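Local coordinates for CNPV058 bcl-2 like protein (Canarypox virus, PDB 5WOS) that inhibits apoptosis of the infected host cell as a viral Bcl-2 homolog, binding BAK1, BAX and BH3-containing proteins such as BIM, BID and PUMA, at residues 10-14 with 15-19; 99-102 with 103-107; 113-116 with 117-120; 124-127 with 128-132. One frame throughout, in Å; residues are numbered along the deposited sequence.

Contact 1: residues 10-14 with 15-19; sequences VKKDE and IYYTI
K12 lays its aliphatic chain along the ring of Y16, four residues on, where the N-terminal arm of the chain enters helix 14-32. The apolar part is a CH-pi contact: CG of K12 sits over one face of the Y16 ring, 3.8 Å from its centroid and 11° off the normal. Extended beyond CG, the lysine runs beside the tyrosine in the same direction, and its CE passes 3.6 Å from Y16 CZ. Y16 swings its ring back toward the arm because CG is anti to its backbone N (chi1 177°). Y17 is crossed at a slant instead, with K12 CD 3.6 Å from its OH, and D13 O lies at the edge of the Y17 ring, near its plane, 3.1 Å from CD2.

The hydrogen bonds are those of a first helical turn. D13 holds the N-cap position without a capping bond from its carboxylate; its carbonyl O accepts a weak bond from Y17 N (3.4 Å). E14 O receives T18 N at 2.7 Å; the T18 hydroxyl is also placed on E14 O, but at a very short distance that makes its details doubtful.

Further inward, the Y16 ring packs on L130 of helix 121-138. Lysine methylenes cover one face of this ring while its hydroxyl is hydrogen-bonded to D123, so the tyrosine is met by an apolar group at its face and a polar one at its end.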
loop_
_atom_site.group_PDB
_atom_site.type_symbol
_atom_site.label_atom_id
_atom_site.label_comp_id
_atom_site.label_asym_id
_atom_site.label_seq_id
_atom_site.Cartn_x
_atom_site.Cartn_y
_atom_site.Cartn_z
ATOM N N VAL A 10 -10.002 2.697 -12.555
ATOM C CA VAL A 10 -11.329 2.099 -12.569
ATOM C C VAL A 10 -11.324 0.811 -13.390
ATOM O O VAL A 10 -11.923 -0.187 -12.989
ATOM C CB VAL A 10 -12.381 3.091 -13.116
ATOM C CG1 VAL A 10 -13.751 2.423 -13.239
ATOM C CG2 VAL A 10 -12.474 4.315 -12.216
ATOM N N LYS A 11 -10.643 0.834 -14.533
ATOM C CA LYS A 11 -10.703 -0.280 -15.472
ATOM C C LYS A 11 -9.786 -1.406 -15.014
ATOM O O LYS A 11 -8.618 -1.180 -14.685
ATOM C CB LYS A 11 -10.314 0.165 -16.884
ATOM C CG LYS A 11 -10.447 1.651 -17.144
ATOM C CD LYS A 11 -10.578 1.940 -18.625
ATOM C CE LYS A 11 -10.977 3.384 -18.866
ATOM N NZ LYS A 11 -11.618 3.564 -20.196
ATOM N N LYS A 12 -10.317 -2.624 -15.015
ATOM C CA LYS A 12 -9.568 -3.803 -14.597
ATOM C C LYS A 12 -8.895 -4.395 -15.827
ATOM O O LYS A 12 -9.529 -5.074 -16.637
ATOM C CB LYS A 12 -10.489 -4.797 -13.905
ATOM C CG LYS A 12 -10.920 -4.309 -12.544
ATOM C CD LYS A 12 -11.978 -5.189 -11.939
ATOM C CE LYS A 12 -11.928 -5.116 -10.428
ATOM N NZ LYS A 12 -13.137 -5.726 -9.818
ATOM N N ASP A 13 -7.601 -4.137 -15.954
ATOM C CA ASP A 13 -6.789 -4.557 -17.083
ATOM C C ASP A 13 -5.714 -5.517 -16.575
ATOM O O ASP A 13 -5.795 -6.042 -15.460
ATOM C CB ASP A 13 -6.197 -3.323 -17.775
ATOM C CG ASP A 13 -7.033 -2.857 -18.955
ATOM O OD1 ASP A 13 -7.342 -3.682 -19.841
ATOM O OD2 ASP A 13 -7.386 -1.660 -18.993
ATOM N N GLU A 14 -4.702 -5.762 -17.410
ATOM C CA GLU A 14 -3.524 -6.477 -16.935
ATOM C C GLU A 14 -2.788 -5.654 -15.891
ATOM O O GLU A 14 -2.225 -6.210 -14.941
ATOM C CB GLU A 14 -2.591 -6.814 -18.100
ATOM C CG GLU A 14 -3.155 -7.819 -19.096
ATOM C CD GLU A 14 -4.260 -7.244 -19.960
ATOM O OE1 GLU A 14 -4.357 -6.003 -20.054
ATOM O OE2 GLU A 14 -5.034 -8.034 -20.540
ATOM N N ILE A 15 -2.806 -4.327 -16.034
ATOM C CA ILE A 15 -2.142 -3.463 -15.066
ATOM C C ILE A 15 -2.829 -3.565 -13.710
ATOM O O ILE A 15 -2.173 -3.752 -12.680
ATOM C CB ILE A 15 -2.105 -2.011 -15.579
ATOM C CG1 ILE A 15 -1.263 -1.945 -16.861
ATOM C CG2 ILE A 15 -1.571 -1.061 -14.486
ATOM C CD1 ILE A 15 -0.783 -0.559 -17.253
ATOM N N TYR A 16 -4.160 -3.460 -13.692
ATOM C CA TYR A 16 -4.886 -3.567 -12.430
ATOM C C TYR A 16 -4.507 -4.838 -11.682
ATOM O O TYR A 16 -4.287 -4.811 -10.463
ATOM C CB TYR A 16 -6.397 -3.524 -12.675
ATOM C CG TYR A 16 -7.215 -3.701 -11.417
ATOM C CD1 TYR A 16 -7.629 -2.605 -10.672
ATOM C CD2 TYR A 16 -7.567 -4.967 -10.969
ATOM C CE1 TYR A 16 -8.373 -2.764 -9.517
ATOM C CE2 TYR A 16 -8.308 -5.137 -9.815
ATOM C CZ TYR A 16 -8.709 -4.033 -9.092
ATOM O OH TYR A 16 -9.451 -4.196 -7.941
ATOM N N TYR A 17 -4.411 -5.960 -12.398
ATOM C CA TYR A 17 -4.155 -7.240 -11.749
ATOM C C TYR A 17 -2.667 -7.478 -11.536
ATOM O O TYR A 17 -2.286 -8.201 -10.611
ATOM C CB TYR A 17 -4.800 -8.363 -12.568
ATOM C CG TYR A 17 -6.311 -8.386 -12.400
ATOM C CD1 TYR A 17 -6.878 -8.730 -11.185
ATOM C CD2 TYR A 17 -7.164 -8.036 -13.443
ATOM C CE1 TYR A 17 -8.247 -8.741 -11.002
ATOM C CE2 TYR A 17 -8.546 -8.045 -13.273
ATOM C CZ TYR A 17 -9.079 -8.398 -12.048
ATOM O OH TYR A 17 -10.447 -8.413 -11.864
ATOM N N THR A 18 -1.809 -6.864 -12.354
ATOM C CA THR A 18 -0.373 -6.923 -12.092
ATOM C C THR A 18 -0.053 -6.334 -10.721
ATOM O O THR A 18 0.759 -6.887 -9.972
ATOM C CB THR A 18 0.405 -6.186 -13.190
ATOM O OG1 THR A 18 0.117 -6.771 -14.468
ATOM C CG2 THR A 18 1.912 -6.281 -12.944
ATOM N N ILE A 19 -0.683 -5.212 -10.374
ATOM C CA ILE A 19 -0.468 -4.610 -9.062
ATOM C C ILE A 19 -1.213 -5.388 -7.984
ATOM O O ILE A 19 -0.664 -5.678 -6.918
ATOM C CB ILE A 19 -0.885 -3.126 -9.088
ATOM C CG1 ILE A 19 0.188 -2.293 -9.796
ATOM C CG2 ILE A 19 -1.144 -2.588 -7.675
ATOM C CD1 ILE A 19 -0.276 -1.703 -11.081
#

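Contact 2: residues 99-102 with 103-107; sequences IAFG and AYVTK
G102 O is gripped twice by T106, by the backbone N at 3.0 Å and by the hydroxyl OG1 at 2.8 Å. The two donors come from opposite faces of the carbonyl plane: the amide is tilted modestly from it, whereas OG1 stands 37° out of it. What lets the hydroxyl fold back onto the preceding turn is its place beside the backbone N, anti to the carbonyl carbon (chi1 -54°). A buried threonine hydroxyl thereby finds its acceptor within its own helix. Regular i to i+4 bonds run through the same turns, from A103 N to I99 O at 2.8 Å and from V105 N to F101 O at 3.0 Å, the latter almost straight.

These turns belong to helix 92-112, which runs close to the centre of the all-helical Bcl-2 fold, with helix 43-69 packed on one part of its surface and helix 14-32 on another. A103 meets Y26 and F27 of helix 14-32, and Y104 leans on I61, F64 and R65 of helix 43-69.

Among the side chains F101 and V105 make the main apolar pair. V105 CG2 lies over a face of the phenyl ring, 4.2 Å from its centroid and 27° off the normal, in a CH-pi contact whose nearest ring atom is CE2 at 3.8 Å. The same ring stacks edge-to-face with F64 and packs on an apolar side chain of the bound peptide, which places F101 at the groove that holds this peptide, consistent with the BH3-binding groove of Bcl-2 proteins.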
loop_
_atom_site.group_PDB
_atom_site.type_symbol
_atom_site.label_atom_id
_atom_site.label_comp_id
_atom_site.label_asym_id
_atom_site.label_seq_id
_atom_site.Cartn_x
_atom_site.Cartn_y
_atom_site.Cartn_z
ATOM N N ILE A 99 1.036 1.184 0.385
ATOM C CA ILE A 99 0.841 -0.259 0.491
ATOM C C ILE A 99 1.116 -0.724 1.914
ATOM O O ILE A 99 0.368 -1.534 2.476
ATOM C CB ILE A 99 1.733 -0.990 -0.529
ATOM C CG1 ILE A 99 1.321 -0.614 -1.956
ATOM C CG2 ILE A 99 1.651 -2.502 -0.338
ATOM C CD1 ILE A 99 2.365 -0.965 -3.008
ATOM N N ALA A 100 2.191 -0.217 2.520
ATOM C CA ALA A 100 2.533 -0.620 3.880
ATOM C C ALA A 100 1.454 -0.191 4.864
ATOM O O ALA A 100 0.968 -1.000 5.665
ATOM C CB ALA A 100 3.889 -0.034 4.274
ATOM N N PHE A 101 1.067 1.088 4.822
ATOM C CA PHE A 101 -0.010 1.564 5.683
ATOM C C PHE A 101 -1.310 0.832 5.386
ATOM O O PHE A 101 -2.078 0.515 6.303
ATOM C CB PHE A 101 -0.191 3.072 5.512
ATOM C CG PHE A 101 -1.308 3.643 6.343
ATOM C CD1 PHE A 101 -1.116 3.923 7.684
ATOM C CD2 PHE A 101 -2.548 3.898 5.782
ATOM C CE1 PHE A 101 -2.138 4.446 8.449
ATOM C CE2 PHE A 101 -3.572 4.423 6.545
ATOM C CZ PHE A 101 -3.366 4.695 7.881
ATOM N N GLY A 102 -1.580 0.555 4.111
ATOM C CA GLY A 102 -2.714 -0.289 3.779
ATOM C C GLY A 102 -2.631 -1.647 4.449
ATOM O O GLY A 102 -3.622 -2.147 4.988
ATOM N N ALA A 103 -1.441 -2.257 4.435
ATOM C CA ALA A 103 -1.261 -3.547 5.092
ATOM C C ALA A 103 -1.571 -3.455 6.580
ATOM O O ALA A 103 -2.248 -4.327 7.135
ATOM C CB ALA A 103 0.164 -4.052 4.874
ATOM N N TYR A 104 -1.087 -2.403 7.244
ATOM C CA TYR A 104 -1.335 -2.262 8.676
ATOM C C TYR A 104 -2.828 -2.156 8.963
ATOM O O TYR A 104 -3.350 -2.836 9.855
ATOM C CB TYR A 104 -0.597 -1.041 9.228
ATOM C CG TYR A 104 -0.849 -0.832 10.702
ATOM C CD1 TYR A 104 -0.431 -1.773 11.630
ATOM C CD2 TYR A 104 -1.519 0.292 11.166
ATOM C CE1 TYR A 104 -0.659 -1.599 12.980
ATOM C CE2 TYR A 104 -1.754 0.477 12.519
ATOM C CZ TYR A 104 -1.322 -0.474 13.421
ATOM O OH TYR A 104 -1.548 -0.308 14.766
ATOM N N VAL A 105 -3.531 -1.296 8.221
ATOM C CA VAL A 105 -4.976 -1.160 8.397
ATOM C C VAL A 105 -5.654 -2.516 8.253
ATOM O O VAL A 105 -6.514 -2.893 9.059
ATOM C CB VAL A 105 -5.542 -0.137 7.395
ATOM C CG1 VAL A 105 -7.052 -0.295 7.228
ATOM C CG2 VAL A 105 -5.218 1.274 7.849
ATOM N N THR A 106 -5.274 -3.267 7.220
ATOM C CA THR A 106 -5.880 -4.574 6.989
ATOM C C THR A 106 -5.707 -5.472 8.208
ATOM O O THR A 106 -6.670 -6.083 8.685
ATOM C CB THR A 106 -5.269 -5.219 5.742
ATOM O OG1 THR A 106 -5.375 -4.316 4.633
ATOM C CG2 THR A 106 -5.988 -6.507 5.390
ATOM N N LYS A 107 -4.482 -5.565 8.728
ATOM C CA LYS A 107 -4.264 -6.332 9.949
ATOM C C LYS A 107 -5.116 -5.786 11.088
ATOM O O LYS A 107 -5.707 -6.553 11.856
ATOM C CB LYS A 107 -2.784 -6.310 10.335
ATOM C CG LYS A 107 -2.248 -7.637 10.878
ATOM C CD LYS A 107 -1.145 -7.412 11.904
ATOM C CE LYS A 107 -0.183 -8.587 11.982
ATOM N NZ LYS A 107 -0.874 -9.872 12.274
#

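Contact 3: residues 113-116 with 117-120; sequences GRDN and VVDL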
loop_
_atom_site.group_PDB
_atom_site.type_symbol
_atom_site.label_atom_id
_atom_site.label_comp_id
_atom_site.label_asym_id
_atom_site.label_seq_id
_atom_site.Cartn_x
_atom_site.Cartn_y
_atom_site.Cartn_z
ATOM N N GLY A 113 -11.617 -8.144 14.082
ATOM C CA GLY A 113 -12.123 -9.505 14.121
ATOM C C GLY A 113 -12.971 -9.951 12.944
ATOM O O GLY A 113 -13.105 -11.163 12.732
ATOM N N ARG A 114 -13.553 -9.042 12.167
ATOM C CA ARG A 114 -14.491 -9.430 11.119
ATOM C C ARG A 114 -13.942 -9.068 9.748
ATOM O O ARG A 114 -13.527 -7.929 9.507
ATOM C CB ARG A 114 -15.866 -8.825 11.373
ATOM C CG ARG A 114 -16.557 -9.584 12.504
ATOM C CD ARG A 114 -17.235 -8.683 13.525
ATOM N NE ARG A 114 -17.188 -9.238 14.876
ATOM C CZ ARG A 114 -17.642 -8.604 15.954
ATOM N NH1 ARG A 114 -18.181 -7.396 15.836
ATOM N NH2 ARG A 114 -17.556 -9.174 17.148
ATOM N N ASP A 115 -13.991 -10.052 8.850
ATOM C CA ASP A 115 -13.104 -10.143 7.701
ATOM C C ASP A 115 -13.634 -9.455 6.450
ATOM O O ASP A 115 -12.852 -9.193 5.527
ATOM C CB ASP A 115 -12.848 -11.629 7.416
ATOM C CG ASP A 115 -12.322 -11.888 6.021
ATOM O OD1 ASP A 115 -13.077 -11.688 5.049
ATOM O OD2 ASP A 115 -11.148 -12.299 5.897
ATOM N N ASN A 116 -14.931 -9.157 6.386
ATOM C CA ASN A 116 -15.521 -8.692 5.135
ATOM C C ASN A 116 -14.795 -7.470 4.580
ATOM O O ASN A 116 -14.681 -7.317 3.359
ATOM C CB ASN A 116 -17.006 -8.398 5.347
ATOM C CG ASN A 116 -17.805 -9.652 5.671
ATOM O OD1 ASN A 116 -17.246 -10.744 5.768
ATOM N ND2 ASN A 116 -19.113 -9.498 5.846
ATOM N N VAL A 117 -14.287 -6.594 5.449
ATOM C CA VAL A 117 -13.484 -5.473 4.969
ATOM C C VAL A 117 -12.116 -5.962 4.511
ATOM O O VAL A 117 -11.616 -5.552 3.458
ATOM C CB VAL A 117 -13.347 -4.392 6.055
ATOM C CG1 VAL A 117 -12.591 -3.189 5.503
ATOM C CG2 VAL A 117 -14.713 -3.971 6.571
ATOM N N VAL A 118 -11.495 -6.841 5.300
ATOM C CA VAL A 118 -10.180 -7.377 4.960
ATOM C C VAL A 118 -10.180 -7.934 3.545
ATOM O O VAL A 118 -9.197 -7.797 2.808
ATOM C CB VAL A 118 -9.766 -8.445 5.992
ATOM C CG1 VAL A 118 -8.457 -9.117 5.592
ATOM C CG2 VAL A 118 -9.641 -7.816 7.374
ATOM N N ASP A 119 -11.288 -8.554 3.137
ATOM C CA ASP A 119 -11.379 -9.109 1.792
ATOM C C ASP A 119 -11.320 -8.025 0.721
ATOM O O ASP A 119 -11.070 -8.339 -0.449
ATOM C CB ASP A 119 -12.675 -9.913 1.648
ATOM C CG ASP A 119 -12.678 -10.804 0.421
ATOM O OD1 ASP A 119 -11.585 -11.095 -0.111
ATOM O OD2 ASP A 119 -13.773 -11.217 -0.012
ATOM N N LEU A 120 -11.526 -6.759 1.091
ATOM C CA LEU A 120 -11.630 -5.682 0.118
ATOM C C LEU A 120 -10.418 -4.764 0.067
ATOM O O LEU A 120 -10.182 -4.146 -0.978
ATOM C CB LEU A 120 -12.872 -4.828 0.406
ATOM C CG LEU A 120 -14.186 -5.590 0.575
ATOM C CD1 LEU A 120 -15.336 -4.607 0.747
ATOM C CD2 LEU A 120 -14.440 -6.529 -0.601
#
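D115 O accepts the one hydrogen bond between 113-116 and 117-120, from D119 N at 2.9 Å, with the donor nearly along the C=O axis (C=O...N 173°). This i to i+4 bond closes an isolated helical turn in the linker between two helices. Packed against the same carbonyl is V118, whose CB lies 3.2 Å from D115 O. N116 O, one residue on, is approached by carbon: L120 CG stands 3.3 Å away.

The side chains touch more lightly. D115 reaches forward because CG is anti to the backbone N (chi1 162°), which carries OD1 to 3.9 Å from D119 CB and OD2 to 4.1 Å from V118 CB. D115 and V118 cross at about a right angle. The two carboxylates do not meet: D115 OD1 and D119 OD2 are 5.1 Å apart, their planes turned by 40°, and these like charges would probably disfavour a closer approach.

Behind this shell, L120 N makes an i to i+3 bond to V117 O at 2.7 Å. Residues 117-119 have helical backbone angles without the regular bonds. G113, the first residue to leave helical angles after helix 92-112, has a positive phi at which a CB would jam against the preceding carbonyl.

The stretch connects helix 92-112 to helix 121-138 at the protein surface. Its two valines turn back on the first of these, V117 resting on F109 and V118 on T106 and K110.

Contact 4: residues 124-127 with 128-132; sequences IITE and SLLSR
T126 and L130 lie side by side and point the same way, one turn apart on helix 121-138 of the Bcl-2 helical bundle. Their touching branches are methyls, T126 CG2 and L130 CD1, 3.6 Å apart. The threonine turns that methyl forward by setting CG2 anti to its backbone N, while OG1 goes back to a hydrogen bond with P122 O. Both residues face helix 14-32, where T126 rests against I23.

On another side, L129 packs on V95 and I98 of helix 92-112. I125 meets I23 and F27 of helix 14-32 and also I78 of helix 78-86, so this helix is covered by several neighbours at once. Its backbone follows the i to i+4 pattern: L130 N bonds to T126 O at 2.9 Å and S131 N to E127 O at 2.8 Å.

S128, buried and next to P79, satisfies its hydroxyl within the helix. With OG beside the backbone N (chi1 -52°), it turns toward I124 O, four residues earlier. I124 O thus holds two donors on opposite faces of its plane, S128 N at 3.0 Å and S128 OG at 2.8 Å.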
loop_
_atom_site.group_PDB
_atom_site.type_symbol
_atom_site.label_atom_id
_atom_site.label_comp_id
_atom_site.label_asym_id
_atom_site.label_seq_id
_atom_site.Cartn_x
_atom_site.Cartn_y
_atom_site.Cartn_z
ATOM N N ILE A 124 -9.359 -2.013 -2.793
ATOM C CA ILE A 124 -9.656 -0.619 -2.474
ATOM C C ILE A 124 -8.440 0.268 -2.722
ATOM O O ILE A 124 -8.563 1.363 -3.287
ATOM C CB ILE A 124 -10.162 -0.494 -1.025
ATOM C CG1 ILE A 124 -11.526 -1.175 -0.885
ATOM C CG2 ILE A 124 -10.266 0.979 -0.612
ATOM C CD1 ILE A 124 -12.047 -1.246 0.539
ATOM N N ILE A 125 -7.253 -0.168 -2.296
ATOM C CA ILE A 125 -6.078 0.669 -2.514
ATOM C C ILE A 125 -5.600 0.550 -3.956
ATOM O O ILE A 125 -5.215 1.549 -4.572
ATOM C CB ILE A 125 -4.957 0.350 -1.503
ATOM C CG1 ILE A 125 -4.231 -0.958 -1.822
ATOM C CG2 ILE A 125 -5.511 0.304 -0.081
ATOM C CD1 ILE A 125 -2.938 -1.091 -1.052
ATOM N N THR A 126 -5.650 -0.654 -4.532
ATOM C CA THR A 126 -5.308 -0.803 -5.943
ATOM C C THR A 126 -6.201 0.075 -6.811
ATOM O O THR A 126 -5.732 0.693 -7.775
ATOM C CB THR A 126 -5.428 -2.267 -6.369
ATOM O OG1 THR A 126 -4.720 -3.102 -5.446
ATOM C CG2 THR A 126 -4.847 -2.470 -7.762
ATOM N N GLU A 127 -7.493 0.142 -6.480
ATOM C CA GLU A 127 -8.395 1.054 -7.177
ATOM C C GLU A 127 -7.973 2.504 -6.973
ATOM O O GLU A 127 -7.816 3.259 -7.941
ATOM C CB GLU A 127 -9.831 0.847 -6.694
ATOM C CG GLU A 127 -10.647 -0.105 -7.548
ATOM C CD GLU A 127 -12.090 -0.205 -7.088
ATOM O OE1 GLU A 127 -12.519 -1.320 -6.718
ATOM O OE2 GLU A 127 -12.793 0.831 -7.085
ATOM N N SER A 128 -7.803 2.916 -5.713
ATOM C CA SER A 128 -7.370 4.282 -5.432
ATOM C C SER A 128 -6.022 4.572 -6.076
ATOM O O SER A 128 -5.798 5.669 -6.600
ATOM C CB SER A 128 -7.297 4.510 -3.924
ATOM O OG SER A 128 -8.501 4.127 -3.284
ATOM N N LEU A 129 -5.109 3.600 -6.046
ATOM C CA LEU A 129 -3.785 3.808 -6.622
ATOM C C LEU A 129 -3.876 4.018 -8.129
ATOM O O LEU A 129 -3.267 4.943 -8.678
ATOM C CB LEU A 129 -2.885 2.613 -6.294
ATOM C CG LEU A 129 -1.456 2.832 -5.798
ATOM C CD1 LEU A 129 -1.376 3.849 -4.672
ATOM C CD2 LEU A 129 -0.907 1.497 -5.321
ATOM N N LEU A 130 -4.642 3.171 -8.815
ATOM C CA LEU A 130 -4.740 3.266 -10.268
ATOM C C LEU A 130 -5.609 4.431 -10.715
ATOM O O LEU A 130 -5.406 4.965 -11.812
ATOM C CB LEU A 130 -5.291 1.960 -10.837
ATOM C CG LEU A 130 -4.359 0.778 -10.625
ATOM C CD1 LEU A 130 -5.110 -0.501 -10.789
ATOM C CD2 LEU A 130 -3.205 0.848 -11.596
ATOM N N SER A 131 -6.579 4.834 -9.897
ATOM C CA SER A 131 -7.400 5.988 -10.235
ATOM C C SER A 131 -6.572 7.241 -10.487
ATOM O O SER A 131 -7.107 8.212 -11.032
ATOM C CB SER A 131 -8.410 6.256 -9.118
ATOM O OG SER A 131 -9.038 7.513 -9.292
ATOM N N ARG A 132 -5.291 7.247 -10.108
ATOM C CA ARG A 132 -4.445 8.425 -10.266
ATOM C C ARG A 132 -3.075 8.149 -10.871
ATOM O O ARG A 132 -2.434 9.103 -11.328
ATOM C CB ARG A 132 -4.237 9.112 -8.910
ATOM C CG ARG A 132 -5.526 9.442 -8.173
ATOM C CD ARG A 132 -5.736 10.937 -8.045
ATOM N NE ARG A 132 -5.820 11.608 -9.342
ATOM C CZ ARG A 132 -6.950 11.816 -10.014
ATOM N NH1 ARG A 132 -8.115 11.410 -9.523
ATOM N NH2 ARG A 132 -6.916 12.439 -11.185
#

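How the contacts relate
Contacts 2 and 4 are buried, on successive helices 92-112 and 121-138, and meet where I125 CD1 packs on I99. Contacts 1 and 3 lie at the surface, contact 1 where the chain enters helix 14-32, contact 3 in the loop between helices 92-112 and 121-138. The buried pair combines regular helical bonds with methyl packing; a hydroxyl-to-carbonyl bond recurs in both, with a doubtful, very short one in contact 1. Contact 1 adds lysine methylenes over a ring to the first bonds of a helix; contact 3 has a single bond between its segments. Contact 1 also touches contact 4, I19 packing on T126, and contact 3 touches contact 2.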